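Side-chain contacts in Glyco_hydro_cc domain-containing protein (Cryptococcus neoformans, PDB 6UBC), which probably binds beta-1,3-glucan oligosaccharides, as a member of subgroup VII of glycoside hydrolase family 128: residues D349-D354 and V397-S402; F392-V397 and L437-Q442. One frame throughout, in Å; residues are numbered along the deposited sequence.

In the fold
Followed from its N terminus, the chain passes strand 339-345 and reaches helix 348-362, where the first half of contact 1 lies. It then runs through strand 366-375 and turns into helix 386-402. There segment 392-397 opens contact 2 before segment 397-402 closes contact 1, across 42 intervening residues. Contact 2 is closed only at the C-terminal helix 431-441, after strand 406-411. The two loops therefore cross, and they overlap at Val397. Together they join three successive helices of the outer layer of the (beta/alpha)8 barrel, with helix 386-402 in the middle. The contacts also touch directly, Val351 CG2 lying 3.7 Å from Ile396 CD1.

Contact 1 of 2, residues D349-D354 and V397-S402; sequences DGVKTD and VALFES
The ring of Phe400 is approached obliquely by Val351, whose CG1 methyl comes to 4.0 Å from Phe400 CE1, the two side chains crossing at about a right angle. The ring of Tyr409 also meets this phenyl ring, with planes inclined by about 30°. Helices 348-362 and 386-402 are neighbouring outer helices of a (beta/alpha)8 barrel, and Val351 and Phe400 both also rest on Ile343 of strand 339-345, in the strand layer. Segments 349-354 and 397-402 run roughly parallel, 33° apart, and their axes come no closer than 11.4 Å. At that spacing the backbones stand apart, and the contact is made by the outer parts of side chains: two methyls, a ring carbon and a lysine methylene.

Val351 serves two partners with one methyl. CG1 lies anti to the backbone N (chi1 177°), and besides the ring it reaches Leu399 CD1 at 4.0 Å, where the two side chains pass alongside in opposite directions. Leu399 points at the facing helix and also touches Met348 and Ile355 there. At the C-terminal end of helix 386-402, Lys203 NZ is hydrogen-bonded to the carbonyl oxygens of both Phe400 and Glu401.

Toward solvent, the seam is finished by the aliphatic part of Lys352. The chain beyond CG is extended and carries the amino group past the leucine, while Lys352 CG itself sits 4.1 Å from Leu399 CD1.

Contact 2 of 2, residues F392-V397 and L437-Q442; sequences FINDIV and LTAISQ
Val397 and Ala439 bring helix 386-402 against the C-terminal helix 431-441, two adjacent outer helices of the (beta/alpha)8 barrel. Their segments run nearly parallel, 23° apart, and the axes approach to 9.3 Å. Such closeness is possible because the residue pressed against the facing helix is an alanine: Asn394 CA and Ala439 CA, the nearest pair of alpha carbons, are 5.8 Å apart.

The apolar packing gathers on that single methyl. Val397 lies over it with its whole branched end: CG1 comes to 3.9 Å from Ala439 CB, and Val397 CB and CG2 lie close to the same carbon, so the small side chain is met by a broad surface. Val397 CG1 also touches Ile440 CG2, at 4.2 Å. In Ile440 the other branch, CG1, stands between the backbone N and the carbonyl carbon, and the longer arm leads away from helix 386-402. The side chain of Ile440 also touches Ile219 and Tyr409, and Val397 likewise rests on Tyr409, so Tyr409 of strand 406-411 packs against both helices.

No hydrogen bond links the two segments. Within segment 437-442, Leu437 O accepts from both the backbone N and the hydroxyl of Ser441, which reach it from opposite faces of the carbonyl plane.

A polar group borders the alanine at the exposed margin. The side chain of Asn394, which also touches Thr435, has CG anti to its own carbonyl carbon (chi1 -75°). From there the amide swings its end toward the partner helix and sets Asn394 OD1 3.6 Å from Ala439 CB.

Contact 1 of 2, residues D349-D354 and V397-S402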
loop_
_atom_site.group_PDB
_atom_site.type_symbol
_atom_site.label_atom_id
_atom_site.label_comp_id
_atom_site.label_asym_id
_atom_site.label_seq_id
_atom_site.Cartn_x
_atom_site.Cartn_y
_atom_site.Cartn_z
ATOM N N ASP A 349 -15.530 2.454 -11.547
ATOM C CA ASP A 349 -14.921 2.723 -12.887
ATOM C C ASP A 349 -13.486 3.249 -12.740
ATOM O O ASP A 349 -12.591 2.751 -13.427
ATOM C CB ASP A 349 -15.729 3.719 -13.712
ATOM C CG ASP A 349 -16.976 3.136 -14.382
ATOM O OD1 ASP A 349 -17.161 1.894 -14.362
ATOM O OD2 ASP A 349 -17.788 3.948 -14.907
ATOM N N GLY A 350 -13.272 4.147 -11.793
ATOM C CA GLY A 350 -11.934 4.734 -11.521
ATOM C C GLY A 350 -10.991 3.705 -10.929
ATOM O O GLY A 350 -9.809 3.697 -11.285
ATOM N N VAL A 351 -11.498 2.889 -9.996
ATOM C CA VAL A 351 -10.732 1.790 -9.391
ATOM C C VAL A 351 -10.245 0.898 -10.546
ATOM O O VAL A 351 -9.087 0.523 -10.572
ATOM C CB VAL A 351 -11.574 1.016 -8.363
ATOM C CG1 VAL A 351 -10.790 -0.155 -7.818
ATOM C CG2 VAL A 351 -12.068 1.923 -7.203
ATOM N N LYS A 352 -11.151 0.532 -11.449
ATOM C CA LYS A 352 -10.797 -0.360 -12.558
ATOM C C LYS A 352 -9.796 0.321 -13.469
ATOM O O LYS A 352 -8.893 -0.348 -13.909
ATOM C CB LYS A 352 -12.050 -0.812 -13.305
ATOM C CG LYS A 352 -12.906 -1.784 -12.537
ATOM C CD LYS A 352 -14.293 -1.901 -13.149
ATOM C CE LYS A 352 -15.054 -3.107 -12.641
ATOM N NZ LYS A 352 -16.505 -2.923 -12.927
ATOM N N THR A 353 -9.945 1.590 -13.756
ATOM C CA THR A 353 -8.950 2.311 -14.557
ATOM C C THR A 353 -7.545 2.103 -13.968
ATOM O O THR A 353 -6.594 1.820 -14.696
ATOM C CB THR A 353 -9.328 3.788 -14.610
ATOM O OG1 THR A 353 -10.570 3.882 -15.289
ATOM C CG2 THR A 353 -8.289 4.628 -15.301
ATOM N N ASP A 354 -7.399 2.260 -12.658
ATOM C CA ASP A 354 -6.055 2.125 -12.027
ATOM C C ASP A 354 -5.534 0.696 -12.195
ATOM O O ASP A 354 -4.354 0.519 -12.593
ATOM C CB ASP A 354 -6.066 2.511 -10.548
ATOM C CG ASP A 354 -6.214 3.995 -10.221
ATOM O OD1 ASP A 354 -6.110 4.861 -11.141
ATOM O OD2 ASP A 354 -6.421 4.289 -9.015
ATOM N N VAL A 397 -14.297 -3.438 -1.673
ATOM C CA VAL A 397 -13.879 -4.717 -1.027
ATOM C C VAL A 397 -14.381 -5.899 -1.871
ATOM O O VAL A 397 -13.541 -6.780 -2.215
ATOM C CB VAL A 397 -14.326 -4.778 0.432
ATOM C CG1 VAL A 397 -14.225 -6.223 0.956
ATOM C CG2 VAL A 397 -13.526 -3.794 1.307
ATOM N N ALA A 398 -15.626 -5.850 -2.343
ATOM C CA ALA A 398 -16.176 -6.862 -3.274
ATOM C C ALA A 398 -15.394 -6.949 -4.587
ATOM O O ALA A 398 -15.061 -8.099 -5.011
ATOM C CB ALA A 398 -17.622 -6.600 -3.515
ATOM N N LEU A 399 -15.074 -5.815 -5.196
ATOM C CA LEU A 399 -14.262 -5.749 -6.408
ATOM C C LEU A 399 -12.918 -6.409 -6.140
ATOM O O LEU A 399 -12.483 -7.231 -6.962
ATOM C CB LEU A 399 -14.066 -4.286 -6.806
ATOM C CG LEU A 399 -13.450 -4.052 -8.175
ATOM C CD1 LEU A 399 -13.771 -2.657 -8.647
ATOM C CD2 LEU A 399 -11.932 -4.199 -8.162
ATOM N N PHE A 400 -12.183 -5.984 -5.115
ATOM C CA PHE A 400 -10.821 -6.491 -4.883
ATOM C C PHE A 400 -10.875 -8.019 -4.655
ATOM O O PHE A 400 -10.040 -8.724 -5.223
ATOM C CB PHE A 400 -10.158 -5.815 -3.687
ATOM C CG PHE A 400 -9.762 -4.380 -3.873
ATOM C CD1 PHE A 400 -9.440 -3.835 -5.099
ATOM C CD2 PHE A 400 -9.736 -3.539 -2.781
ATOM C CE1 PHE A 400 -8.989 -2.526 -5.206
ATOM C CE2 PHE A 400 -9.336 -2.225 -2.893
ATOM C CZ PHE A 400 -8.906 -1.718 -4.089
ATOM N N GLU A 401 -11.810 -8.482 -3.836
ATOM C CA GLU A 401 -11.873 -9.938 -3.535
ATOM C C GLU A 401 -12.093 -10.705 -4.855
ATOM O O GLU A 401 -11.516 -11.789 -5.061
ATOM C CB GLU A 401 -12.942 -10.191 -2.471
ATOM C CG GLU A 401 -12.535 -9.725 -1.103
ATOM C CD GLU A 401 -11.342 -10.425 -0.462
ATOM O OE1 GLU A 401 -10.910 -11.517 -0.972
ATOM O OE2 GLU A 401 -10.822 -9.897 0.574
ATOM N N SER A 402 -12.876 -10.161 -5.767
ATOM C CA SER A 402 -13.266 -10.924 -6.980
ATOM C C SER A 402 -12.192 -10.775 -8.067
ATOM O O SER A 402 -12.188 -11.529 -9.036
ATOM C CB SER A 402 -14.637 -10.522 -7.423
ATOM O OG SER A 402 -14.542 -9.258 -8.007
#

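Contact 2 of 2, residues F392-V397 and L437-Q442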
loop_
_atom_site.group_PDB
_atom_site.type_symbol
_atom_site.label_atom_id
_atom_site.label_comp_id
_atom_site.label_asym_id
_atom_site.label_seq_id
_atom_site.Cartn_x
_atom_site.Cartn_y
_atom_site.Cartn_z
ATOM N N PHE A 392 -18.920 2.933 -1.152
ATOM C CA PHE A 392 -17.569 2.818 -1.731
ATOM C C PHE A 392 -16.809 1.685 -1.065
ATOM O O PHE A 392 -16.204 0.911 -1.798
ATOM C CB PHE A 392 -16.825 4.144 -1.634
ATOM C CG PHE A 392 -15.474 4.095 -2.267
ATOM C CD1 PHE A 392 -15.340 4.340 -3.616
ATOM C CD2 PHE A 392 -14.331 3.908 -1.485
ATOM C CE1 PHE A 392 -14.082 4.405 -4.191
ATOM C CE2 PHE A 392 -13.081 3.951 -2.052
ATOM C CZ PHE A 392 -12.959 4.142 -3.425
ATOM N N ILE A 393 -16.767 1.658 0.266
ATOM C CA ILE A 393 -15.968 0.633 0.988
ATOM C C ILE A 393 -16.558 -0.737 0.614
ATOM O O ILE A 393 -15.788 -1.662 0.318
ATOM C CB ILE A 393 -15.995 0.886 2.517
ATOM C CG1 ILE A 393 -15.173 2.127 2.919
ATOM C CG2 ILE A 393 -15.492 -0.349 3.216
ATOM C CD1 ILE A 393 -15.513 2.686 4.294
ATOM N N ASN A 394 -17.875 -0.873 0.646
ATOM C CA ASN A 394 -18.540 -2.195 0.403
ATOM C C ASN A 394 -18.248 -2.642 -1.033
ATOM O O ASN A 394 -17.774 -3.802 -1.223
ATOM C CB ASN A 394 -20.031 -2.094 0.687
ATOM C CG ASN A 394 -20.309 -2.061 2.180
ATOM O OD1 ASN A 394 -19.681 -2.797 2.957
ATOM N ND2 ASN A 394 -21.340 -1.325 2.564
ATOM N N ASP A 395 -18.353 -1.695 -1.980
ATOM C CA ASP A 395 -18.132 -1.932 -3.410
ATOM C C ASP A 395 -16.680 -2.324 -3.662
ATOM O O ASP A 395 -16.424 -3.244 -4.468
ATOM C CB ASP A 395 -18.502 -0.739 -4.279
ATOM C CG ASP A 395 -19.999 -0.473 -4.470
ATOM O OD1 ASP A 395 -20.793 -1.327 -4.105
ATOM O OD2 ASP A 395 -20.335 0.599 -4.981
ATOM N N ILE A 396 -15.717 -1.583 -3.114
ATOM C CA ILE A 396 -14.304 -1.778 -3.482
ATOM C C ILE A 396 -13.827 -3.102 -2.867
ATOM O O ILE A 396 -12.983 -3.815 -3.476
ATOM C CB ILE A 396 -13.430 -0.541 -3.101
ATOM C CG1 ILE A 396 -12.198 -0.523 -4.014
ATOM C CG2 ILE A 396 -13.059 -0.491 -1.624
ATOM C CD1 ILE A 396 -11.283 0.684 -3.812
ATOM N N VAL A 397 -14.297 -3.438 -1.673
ATOM C CA VAL A 397 -13.879 -4.717 -1.027
ATOM C C VAL A 397 -14.381 -5.899 -1.871
ATOM O O VAL A 397 -13.541 -6.780 -2.215
ATOM C CB VAL A 397 -14.326 -4.778 0.432
ATOM C CG1 VAL A 397 -14.225 -6.223 0.956
ATOM C CG2 VAL A 397 -13.526 -3.794 1.307
ATOM N N LEU A 437 -14.546 -3.307 8.355
ATOM C CA LEU A 437 -14.433 -4.572 9.143
ATOM C C LEU A 437 -15.544 -5.525 8.683
ATOM O O LEU A 437 -15.261 -6.718 8.478
ATOM C CB LEU A 437 -14.428 -4.308 10.638
ATOM C CG LEU A 437 -14.424 -5.555 11.566
ATOM C CD1 LEU A 437 -13.306 -6.476 11.228
ATOM C CD2 LEU A 437 -14.415 -5.164 13.043
ATOM N N THR A 438 -16.770 -5.062 8.593
ATOM C CA THR A 438 -17.907 -5.909 8.188
ATOM C C THR A 438 -17.704 -6.446 6.786
ATOM O O THR A 438 -17.931 -7.629 6.583
ATOM C CB THR A 438 -19.228 -5.146 8.280
ATOM O OG1 THR A 438 -19.391 -4.767 9.647
ATOM C CG2 THR A 438 -20.366 -6.016 7.834
ATOM N N ALA A 439 -17.277 -5.612 5.862
ATOM C CA ALA A 439 -17.045 -6.030 4.462
ATOM C C ALA A 439 -15.945 -7.104 4.420
ATOM O O ALA A 439 -16.160 -8.151 3.773
ATOM C CB ALA A 439 -16.723 -4.830 3.611
ATOM N N ILE A 440 -14.806 -6.941 5.086
ATOM C CA ILE A 440 -13.712 -7.911 4.895
ATOM C C ILE A 440 -14.108 -9.182 5.668
ATOM O O ILE A 440 -13.679 -10.238 5.275
ATOM C CB ILE A 440 -12.374 -7.336 5.334
ATOM C CG1 ILE A 440 -12.292 -7.042 6.841
ATOM C CG2 ILE A 440 -12.039 -6.089 4.534
ATOM C CD1 ILE A 440 -10.913 -6.632 7.285
ATOM N N SER A 441 -14.982 -9.083 6.670
ATOM C CA SER A 441 -15.374 -10.232 7.527
ATOM C C SER A 441 -16.274 -11.198 6.739
ATOM O O SER A 441 -16.369 -12.402 7.141
ATOM C CB SER A 441 -16.039 -9.760 8.844
ATOM O OG SER A 441 -15.024 -9.175 9.671
ATOM N N GLN A 442 -16.871 -10.760 5.645
ATOM C CA GLN A 442 -17.659 -11.667 4.780
ATOM C C GLN A 442 -16.736 -12.699 4.115
ATOM O O GLN A 442 -17.237 -13.748 3.699
ATOM C CB GLN A 442 -18.291 -10.930 3.619
ATOM C CG GLN A 442 -19.261 -9.862 4.051
ATOM C CD GLN A 442 -19.601 -9.058 2.822
ATOM O OE1 GLN A 442 -18.804 -8.241 2.279
ATOM N NE2 GLN A 442 -20.775 -9.350 2.337
#